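Local atomic coordinates of thiamin pyrophosphokinase family protein (Enterococcus faecalis, PDB entry 3MEL), a protein that probably transfers a pyrophosphate group from ATP to thiamine, forming thiamine diphosphate. Residues N135-Y140 / M205-Q210. Numbering follows the deposited sequence.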
loop_
_atom_site.group_PDB
_atom_site.type_symbol
_atom_site.label_atom_id
_atom_site.label_comp_id
_atom_site.label_asym_id
_atom_site.label_seq_id
_atom_site.Cartn_x
_atom_site.Cartn_y
_atom_site.Cartn_z
ATOM N N ASN A 135 4.422 9.042 5.849
ATOM C CA ASN A 135 3.631 8.019 6.527
ATOM C C ASN A 135 4.323 7.432 7.717
ATOM O O ASN A 135 5.548 7.319 7.743
ATOM C CB ASN A 135 3.249 6.899 5.557
ATOM C CG ASN A 135 2.228 7.341 4.552
ATOM O OD1 ASN A 135 1.047 7.432 4.864
ATOM N ND2 ASN A 135 2.674 7.642 3.341
ATOM N N SER A 136 3.530 7.053 8.708
ATOM C CA SER A 136 4.072 6.394 9.872
ATOM C C SER A 136 3.084 5.369 10.380
ATOM O O SER A 136 1.965 5.726 10.766
ATOM C CB SER A 136 4.395 7.400 10.970
ATOM O OG SER A 136 4.714 6.713 12.169
ATOM N N ILE A 137 3.520 4.104 10.414
ATOM C CA ILE A 137 2.622 2.980 10.625
ATOM C C ILE A 137 2.926 2.191 11.896
ATOM O O ILE A 137 4.058 1.800 12.137
ATOM C CB ILE A 137 2.659 2.041 9.399
ATOM C CG1 ILE A 137 2.338 2.827 8.121
ATOM C CG2 ILE A 137 1.662 0.897 9.557
ATOM C CD1 ILE A 137 2.581 2.087 6.830
ATOM N N GLN A 138 1.900 1.959 12.707
ATOM C CA GLN A 138 2.031 1.185 13.938
ATOM C C GLN A 138 1.009 0.064 13.936
ATOM O O GLN A 138 -0.079 0.234 13.389
ATOM C CB GLN A 138 1.772 2.074 15.150
ATOM C CG GLN A 138 3.022 2.631 15.807
ATOM C CD GLN A 138 2.771 3.091 17.239
ATOM O OE1 GLN A 138 2.125 4.114 17.473
ATOM N NE2 GLN A 138 3.270 2.329 18.199
ATOM N N TYR A 139 1.328 -1.069 14.556
ATOM C CA TYR A 139 0.393 -2.201 14.557
ATOM C C TYR A 139 -0.212 -2.476 15.919
ATOM O O TYR A 139 0.448 -2.317 16.940
ATOM C CB TYR A 139 1.038 -3.473 13.999
ATOM C CG TYR A 139 1.466 -3.323 12.566
ATOM C CD1 TYR A 139 0.570 -3.512 11.523
ATOM C CD2 TYR A 139 2.761 -2.969 12.253
ATOM C CE1 TYR A 139 0.965 -3.363 10.211
ATOM C CE2 TYR A 139 3.160 -2.820 10.949
ATOM C CZ TYR A 139 2.264 -3.012 9.939
ATOM O OH TYR A 139 2.692 -2.841 8.663
ATOM N N TYR A 140 -1.476 -2.889 15.920
ATOM C CA TYR A 140 -2.174 -3.202 17.159
ATOM C C TYR A 140 -2.975 -4.497 17.091
ATOM O O TYR A 140 -3.692 -4.737 16.128
ATOM C CB TYR A 140 -3.106 -2.061 17.536
ATOM C CG TYR A 140 -2.393 -0.806 17.961
ATOM C CD1 TYR A 140 -1.996 -0.625 19.273
ATOM C CD2 TYR A 140 -2.117 0.196 17.049
ATOM C CE1 TYR A 140 -1.344 0.507 19.655
ATOM C CE2 TYR A 140 -1.461 1.340 17.425
ATOM C CZ TYR A 140 -1.078 1.495 18.731
ATOM O OH TYR A 140 -0.435 2.656 19.115
HETATM N N MSE A 205 -6.781 -7.215 13.480
HETATM C CA MSE A 205 -5.582 -6.429 13.594
HETATM C C MSE A 205 -5.677 -5.136 12.837
HETATM O O MSE A 205 -6.134 -5.101 11.706
HETATM C CB MSE A 205 -4.362 -7.206 13.148
HETATM C CG MSE A 205 -3.240 -7.136 14.170
HETATM SE SE MSE A 205 -1.528 -7.590 13.399
HETATM C CE MSE A 205 -1.541 -6.424 11.844
ATOM N N ILE A 206 -5.242 -4.064 13.488
ATOM C CA ILE A 206 -5.319 -2.741 12.896
ATOM C C ILE A 206 -3.939 -2.133 12.751
ATOM O O ILE A 206 -3.020 -2.373 13.552
ATOM C CB ILE A 206 -6.220 -1.793 13.707
ATOM C CG1 ILE A 206 -7.554 -2.471 14.015
ATOM C CG2 ILE A 206 -6.442 -0.491 12.946
ATOM C CD1 ILE A 206 -8.399 -1.714 14.994
ATOM N N ALA A 207 -3.808 -1.357 11.689
ATOM C CA ALA A 207 -2.600 -0.621 11.436
ATOM C C ALA A 207 -2.968 0.824 11.634
ATOM O O ALA A 207 -3.676 1.405 10.814
ATOM C CB ALA A 207 -2.122 -0.858 9.999
ATOM N N VAL A 208 -2.526 1.411 12.731
ATOM C CA VAL A 208 -2.779 2.820 12.906
ATOM C C VAL A 208 -1.795 3.554 12.013
ATOM O O VAL A 208 -0.591 3.278 12.057
ATOM C CB VAL A 208 -2.625 3.221 14.373
ATOM C CG1 VAL A 208 -2.640 4.730 14.518
ATOM C CG2 VAL A 208 -3.728 2.577 15.195
ATOM N N ILE A 209 -2.298 4.460 11.179
ATOM C CA ILE A 209 -1.431 5.212 10.270
ATOM C C ILE A 209 -1.578 6.718 10.427
ATOM O O ILE A 209 -2.686 7.234 10.386
ATOM C CB ILE A 209 -1.684 4.844 8.782
ATOM C CG1 ILE A 209 -1.280 3.394 8.497
ATOM C CG2 ILE A 209 -0.929 5.788 7.858
ATOM C CD1 ILE A 209 -1.548 2.966 7.076
ATOM N N GLN A 210 -0.458 7.415 10.610
ATOM C CA GLN A 210 -0.450 8.875 10.641
ATOM C C GLN A 210 0.295 9.409 9.431
ATOM O O GLN A 210 1.373 8.937 9.115
ATOM C CB GLN A 210 0.192 9.392 11.925
ATOM C CG GLN A 210 -0.569 9.032 13.199
ATOM C CD GLN A 210 -0.024 9.745 14.432
ATOM O OE1 GLN A 210 0.204 9.120 15.468
ATOM N NE2 GLN A 210 0.177 11.059 14.322
#
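Tyr140 and Val208, diagonal neighbours on one face of an antiparallel strand pair, illustrate how a beta sheet sorts its side chains. Strands 135-140 and 206-210 run at 155° to one another within the mixed sheet, just beyond the point where its order changes from parallel strands, ending at 128-131, to antiparallel ones, which probably belong to the thiamine-binding part. Ser136, Gln138 and Tyr140 form hydrogen-bonded pairs with Gln210, Val208 and Ile206; the bond from Gln138 N to Val208 O is nearly straight (172°), whereas its return, Val208 N to Gln138 O, is weak.

On the side of the sheet that carries Tyr140 and Val208, the phenol ring leans back toward Val208 because CG stands anti to its own carbonyl carbon (chi1 -69°), and Val208 CG2 meets the ring obliquely, 3.4 Å from Tyr140 CE2. Arg126 adds a cation-pi contact to this ring, and Phe199 packs edge-to-face with it.

The other face carries Ile137, Ile209, Tyr139 and Ala207. The two isoleucines run alongside each other in the same direction, with Ile137 CG1 3.7 Å from Ile209 CG1. Tyr139 sets CD1 and CE1 beside the small Ala207, CE1 lying 4.0 Å from Ala207 CB. Ile209 also packs on Ile106 of the second subunit. Just before strand 206-210 begins, the selenomethionine Met205 makes a turn at its last torsion and brings its CE methyl obliquely to Tyr139 CD1, 3.6 Å away.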